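PDB 3IM8: malonyl acyl carrier protein transacylase from Streptococcus pneumoniae, which probably transfers the malonyl group from malonyl-CoA to the acyl carrier protein, supplying malonyl-ACP for fatty acid synthesis. Local coordinates for residues Ser100-Lys114 and Thr213-Leu226. Numbering follows the deposited sequence.
Sequences SGALDFEDAVALVAK and TLAQVSFSDFTCPL
Ser100 O is gripped by two successive amides: Thr223 N, 22° out of the carbonyl plane, donates a short bond of 2.6 Å, and Cys224 N adds a weak one. Next to this anchor Gly101 has positive phi, as the first residue to leave helix 92-99, and its CA lies 3.5 Å from Thr223 OG1. Ala102 O then accepts from Ser220 N at 2.9 Å in an almost straight bond (175°), in the carbonyl plane and on a lone pair; the same oxygen sits at the edge of the Phe219 ring. Between these two anchors Ala102 CB rests over one face of Phe222, 3.8 Å from the ring centroid, a CH-pi contact, whereas Ser100 OG, hydrogen-bonded to Leu97 O, meets the ring at its edge. A water bridges the segments further on, accepting from Asp104 N and donating to Asp107 OD2 and Ser218 O. Asp104 caps helix 105-122, its OD2 accepting from Asp107 N. Apolar packing follows: Leu103 CD1 reaches Phe219 CE2 at 3.7 Å. Leu111, its CG turned anti to the backbone N (chi1 175°), puts CD1 against Thr213 CG2 and Leu214 CD2, while its CD2 meets Val217 CG2 at 3.9 Å. This is structural packing of the acyltransferase domain: the loops following helices 92-99 and 204-215 pair through their backbones, and helix 105-122 packs on the end of helix 204-215.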
loop_
_atom_site.group_PDB
_atom_site.type_symbol
_atom_site.label_atom_id
_atom_site.label_comp_id
_atom_site.label_asym_id
_atom_site.label_seq_id
_atom_site.Cartn_x
_atom_site.Cartn_y
_atom_site.Cartn_z
ATOM N N SER A 100 10.363 -7.873 5.964
ATOM C CA SER A 100 10.772 -7.698 7.348
ATOM C C SER A 100 10.972 -9.023 8.025
ATOM O O SER A 100 11.256 -9.059 9.225
ATOM C CB SER A 100 9.737 -6.872 8.129
ATOM O OG SER A 100 8.520 -7.597 8.146
ATOM N N GLY A 101 10.805 -10.108 7.266
ATOM C CA GLY A 101 11.082 -11.465 7.730
ATOM C C GLY A 101 9.883 -12.120 8.382
ATOM O O GLY A 101 9.871 -13.353 8.575
ATOM N N ALA A 102 8.873 -11.325 8.745
ATOM C CA ALA A 102 7.716 -11.870 9.468
ATOM C C ALA A 102 6.740 -12.750 8.657
ATOM O O ALA A 102 6.137 -13.689 9.194
ATOM C CB ALA A 102 6.959 -10.784 10.203
ATOM N N LEU A 103 6.588 -12.466 7.374
ATOM C CA LEU A 103 5.680 -13.254 6.517
ATOM C C LEU A 103 6.439 -14.008 5.412
ATOM O O LEU A 103 7.231 -13.392 4.682
ATOM C CB LEU A 103 4.598 -12.322 5.944
ATOM C CG LEU A 103 3.580 -12.774 4.887
ATOM C CD1 LEU A 103 2.783 -13.943 5.393
ATOM C CD2 LEU A 103 2.677 -11.557 4.596
ATOM N N ASP A 104 6.226 -15.329 5.305
ATOM C CA ASP A 104 6.825 -16.131 4.220
ATOM C C ASP A 104 6.298 -15.650 2.847
ATOM O O ASP A 104 5.123 -15.286 2.707
ATOM C CB ASP A 104 6.549 -17.642 4.409
ATOM C CG ASP A 104 6.929 -18.497 3.167
ATOM O OD1 ASP A 104 8.129 -18.803 2.976
ATOM O OD2 ASP A 104 6.028 -18.888 2.377
ATOM N N PHE A 105 7.175 -15.637 1.856
ATOM C CA PHE A 105 6.790 -15.097 0.583
ATOM C C PHE A 105 5.624 -15.868 -0.063
ATOM O O PHE A 105 4.623 -15.259 -0.498
ATOM C CB PHE A 105 7.980 -15.074 -0.363
ATOM C CG PHE A 105 7.608 -14.708 -1.749
ATOM C CD1 PHE A 105 6.988 -13.497 -2.001
ATOM C CD2 PHE A 105 7.864 -15.577 -2.807
ATOM C CE1 PHE A 105 6.638 -13.114 -3.321
ATOM C CE2 PHE A 105 7.506 -15.233 -4.093
ATOM C CZ PHE A 105 6.881 -13.982 -4.348
ATOM N N GLU A 106 5.757 -17.190 -0.152
ATOM C CA GLU A 106 4.690 -18.037 -0.704
ATOM C C GLU A 106 3.362 -17.939 0.074
ATOM O O GLU A 106 2.273 -17.905 -0.521
ATOM C CB GLU A 106 5.202 -19.490 -0.853
ATOM C CG GLU A 106 6.134 -19.604 -2.044
ATOM C CD GLU A 106 6.976 -20.865 -2.089
ATOM O OE1 GLU A 106 7.847 -21.041 -1.203
ATOM O OE2 GLU A 106 6.842 -21.645 -3.053
ATOM N N ASP A 107 3.449 -17.853 1.397
ATOM C CA ASP A 107 2.282 -17.536 2.227
ATOM C C ASP A 107 1.622 -16.187 1.830
ATOM O O ASP A 107 0.393 -16.086 1.760
ATOM C CB ASP A 107 2.697 -17.431 3.694
ATOM C CG ASP A 107 2.840 -18.785 4.361
ATOM O OD1 ASP A 107 2.429 -19.780 3.740
ATOM O OD2 ASP A 107 3.412 -18.852 5.488
ATOM N N ALA A 108 2.467 -15.168 1.607
ATOM C CA ALA A 108 2.020 -13.823 1.278
ATOM C C ALA A 108 1.230 -13.864 -0.020
ATOM O O ALA A 108 0.146 -13.331 -0.119
ATOM C CB ALA A 108 3.232 -12.907 1.111
ATOM N N VAL A 109 1.790 -14.509 -1.027
ATOM C CA VAL A 109 1.160 -14.571 -2.326
ATOM C C VAL A 109 -0.244 -15.160 -2.205
ATOM O O VAL A 109 -1.189 -14.559 -2.754
ATOM C CB VAL A 109 2.001 -15.388 -3.296
ATOM C CG1 VAL A 109 1.300 -15.516 -4.627
ATOM C CG2 VAL A 109 3.372 -14.700 -3.506
ATOM N N ALA A 110 -0.402 -16.306 -1.515
ATOM C CA ALA A 110 -1.744 -16.881 -1.423
ATOM C C ALA A 110 -2.668 -15.927 -0.627
ATOM O O ALA A 110 -3.823 -15.733 -0.985
ATOM C CB ALA A 110 -1.737 -18.289 -0.785
ATOM N N LEU A 111 -2.143 -15.326 0.436
ATOM C CA LEU A 111 -2.931 -14.545 1.337
ATOM C C LEU A 111 -3.453 -13.270 0.699
ATOM O O LEU A 111 -4.595 -12.857 1.002
ATOM C CB LEU A 111 -2.073 -14.177 2.512
ATOM C CG LEU A 111 -2.545 -13.263 3.598
ATOM C CD1 LEU A 111 -3.863 -13.791 4.215
ATOM C CD2 LEU A 111 -1.372 -13.231 4.597
ATOM N N VAL A 112 -2.632 -12.613 -0.137
ATOM C CA VAL A 112 -3.112 -11.381 -0.811
ATOM C C VAL A 112 -4.080 -11.680 -1.975
ATOM O O VAL A 112 -4.939 -10.852 -2.255
ATOM C CB VAL A 112 -1.974 -10.322 -1.226
ATOM C CG1 VAL A 112 -1.112 -9.872 0.046
ATOM C CG2 VAL A 112 -1.078 -10.865 -2.320
ATOM N N ALA A 113 -3.961 -12.846 -2.626
ATOM C CA ALA A 113 -4.982 -13.269 -3.601
ATOM C C ALA A 113 -6.342 -13.358 -2.945
ATOM O O ALA A 113 -7.330 -12.947 -3.546
ATOM C CB ALA A 113 -4.646 -14.576 -4.228
ATOM N N LYS A 114 -6.384 -13.854 -1.705
ATOM C CA LYS A 114 -7.622 -13.929 -0.923
ATOM C C LYS A 114 -8.076 -12.558 -0.460
ATOM O O LYS A 114 -9.253 -12.197 -0.689
ATOM C CB LYS A 114 -7.445 -14.893 0.240
ATOM C CG LYS A 114 -7.709 -16.361 -0.163
ATOM C CD LYS A 114 -7.244 -17.295 0.958
ATOM C CE LYS A 114 -7.580 -18.782 0.735
ATOM N NZ LYS A 114 -9.075 -19.006 0.810
ATOM N N THR A 213 -8.919 -15.991 7.524
ATOM C CA THR A 213 -7.824 -16.474 6.668
ATOM C C THR A 213 -6.524 -16.269 7.405
ATOM O O THR A 213 -5.650 -17.125 7.350
ATOM C CB THR A 213 -7.750 -15.740 5.296
ATOM O OG1 THR A 213 -8.955 -15.988 4.566
ATOM C CG2 THR A 213 -6.577 -16.276 4.464
ATOM N N LEU A 214 -6.405 -15.115 8.071
ATOM C CA LEU A 214 -5.170 -14.764 8.782
ATOM C C LEU A 214 -4.877 -15.719 9.942
ATOM O O LEU A 214 -3.714 -16.061 10.188
ATOM C CB LEU A 214 -5.172 -13.293 9.259
ATOM C CG LEU A 214 -4.923 -12.266 8.144
ATOM C CD1 LEU A 214 -5.430 -10.901 8.635
ATOM C CD2 LEU A 214 -3.454 -12.278 7.714
ATOM N N ALA A 215 -5.926 -16.138 10.657
ATOM C CA ALA A 215 -5.770 -17.131 11.753
ATOM C C ALA A 215 -4.957 -18.393 11.340
ATOM O O ALA A 215 -4.236 -19.010 12.158
ATOM C CB ALA A 215 -7.169 -17.502 12.312
ATOM N N GLN A 216 -5.074 -18.741 10.054
ATOM C CA GLN A 216 -4.345 -19.850 9.448
ATOM C C GLN A 216 -2.892 -19.535 9.094
ATOM O O GLN A 216 -2.116 -20.453 8.783
ATOM C CB GLN A 216 -5.091 -20.367 8.184
ATOM C CG GLN A 216 -6.468 -21.006 8.482
ATOM C CD GLN A 216 -6.465 -21.870 9.765
ATOM O OE1 GLN A 216 -7.358 -21.740 10.600
ATOM N NE2 GLN A 216 -5.458 -22.735 9.926
ATOM N N VAL A 217 -2.533 -18.256 9.097
ATOM C CA VAL A 217 -1.206 -17.867 8.662
ATOM C C VAL A 217 -0.339 -17.785 9.889
ATOM O O VAL A 217 -0.688 -17.151 10.887
ATOM C CB VAL A 217 -1.178 -16.496 7.932
ATOM C CG1 VAL A 217 0.279 -16.087 7.575
ATOM C CG2 VAL A 217 -2.109 -16.463 6.695
ATOM N N SER A 218 0.829 -18.372 9.762
ATOM C CA SER A 218 1.740 -18.498 10.843
ATOM C C SER A 218 2.839 -17.480 10.594
ATOM O O SER A 218 3.610 -17.613 9.640
ATOM C CB SER A 218 2.271 -19.945 10.829
ATOM O OG SER A 218 3.561 -20.033 11.390
ATOM N N PHE A 219 2.923 -16.461 11.451
ATOM C CA PHE A 219 3.931 -15.426 11.261
ATOM C C PHE A 219 5.209 -15.796 12.038
ATOM O O PHE A 219 5.111 -16.596 12.978
ATOM C CB PHE A 219 3.359 -14.041 11.617
ATOM C CG PHE A 219 2.218 -13.613 10.709
ATOM C CD1 PHE A 219 0.906 -13.801 11.084
ATOM C CD2 PHE A 219 2.474 -13.059 9.458
ATOM C CE1 PHE A 219 -0.135 -13.415 10.264
ATOM C CE2 PHE A 219 1.434 -12.671 8.619
ATOM C CZ PHE A 219 0.127 -12.865 9.025
ATOM N N SER A 220 6.375 -15.269 11.600
ATOM C CA SER A 220 7.710 -15.483 12.227
ATOM C C SER A 220 8.176 -14.230 12.923
ATOM O O SER A 220 7.501 -13.200 12.883
ATOM C CB SER A 220 8.791 -15.825 11.185
ATOM O OG SER A 220 8.664 -17.132 10.634
ATOM N N ASP A 221 9.360 -14.310 13.533
ATOM C CA ASP A 221 10.006 -13.158 14.158
ATOM C C ASP A 221 10.368 -12.095 13.105
ATOM O O ASP A 221 10.800 -12.458 11.999
ATOM C CB ASP A 221 11.317 -13.639 14.826
ATOM C CG ASP A 221 11.097 -14.263 16.211
ATOM O OD1 ASP A 221 12.070 -14.839 16.777
ATOM O OD2 ASP A 221 9.973 -14.131 16.748
ATOM N N PHE A 222 10.210 -10.814 13.437
ATOM C CA PHE A 222 10.683 -9.695 12.590
ATOM C C PHE A 222 12.208 -9.678 12.512
ATOM O O PHE A 222 12.870 -9.711 13.540
ATOM C CB PHE A 222 10.194 -8.332 13.113
ATOM C CG PHE A 222 8.720 -8.021 12.782
ATOM C CD1 PHE A 222 7.724 -8.178 13.745
ATOM C CD2 PHE A 222 8.343 -7.575 11.506
ATOM C CE1 PHE A 222 6.384 -7.874 13.455
ATOM C CE2 PHE A 222 7.001 -7.265 11.196
ATOM C CZ PHE A 222 6.023 -7.416 12.149
ATOM N N THR A 223 12.769 -9.613 11.315
ATOM C CA THR A 223 14.197 -9.489 11.195
ATOM C C THR A 223 14.537 -8.018 11.050
ATOM O O THR A 223 15.676 -7.602 11.227
ATOM C CB THR A 223 14.771 -10.428 10.116
ATOM O OG1 THR A 223 14.166 -10.173 8.842
ATOM C CG2 THR A 223 14.454 -11.893 10.528
ATOM N N CYS A 224 13.528 -7.201 10.778
ATOM C CA CYS A 224 13.735 -5.778 10.839
ATOM C C CYS A 224 12.398 -5.066 11.145
ATOM O O CYS A 224 11.327 -5.629 10.877
ATOM C CB CYS A 224 14.410 -5.309 9.559
ATOM S SG CYS A 224 13.257 -4.646 8.391
ATOM N N PRO A 225 12.463 -3.879 11.773
ATOM C CA PRO A 225 11.266 -3.236 12.248
ATOM C C PRO A 225 10.397 -2.797 11.062
ATOM O O PRO A 225 10.932 -2.337 10.038
ATOM C CB PRO A 225 11.772 -2.023 13.035
ATOM C CG PRO A 225 13.276 -2.325 13.331
ATOM C CD PRO A 225 13.707 -3.192 12.177
ATOM N N LEU A 226 9.085 -2.981 11.211
ATOM C CA LEU A 226 8.056 -2.554 10.229
ATOM C C LEU A 226 7.120 -1.545 10.902
ATOM O O LEU A 226 6.634 -1.800 11.990
ATOM C CB LEU A 226 7.262 -3.757 9.724
ATOM C CG LEU A 226 6.070 -3.466 8.777
ATOM C CD1 LEU A 226 5.869 -4.614 7.868
ATOM C CD2 LEU A 226 4.751 -3.255 9.520
HETATM O O HOH W 1 4.263 -16.852 7.133
#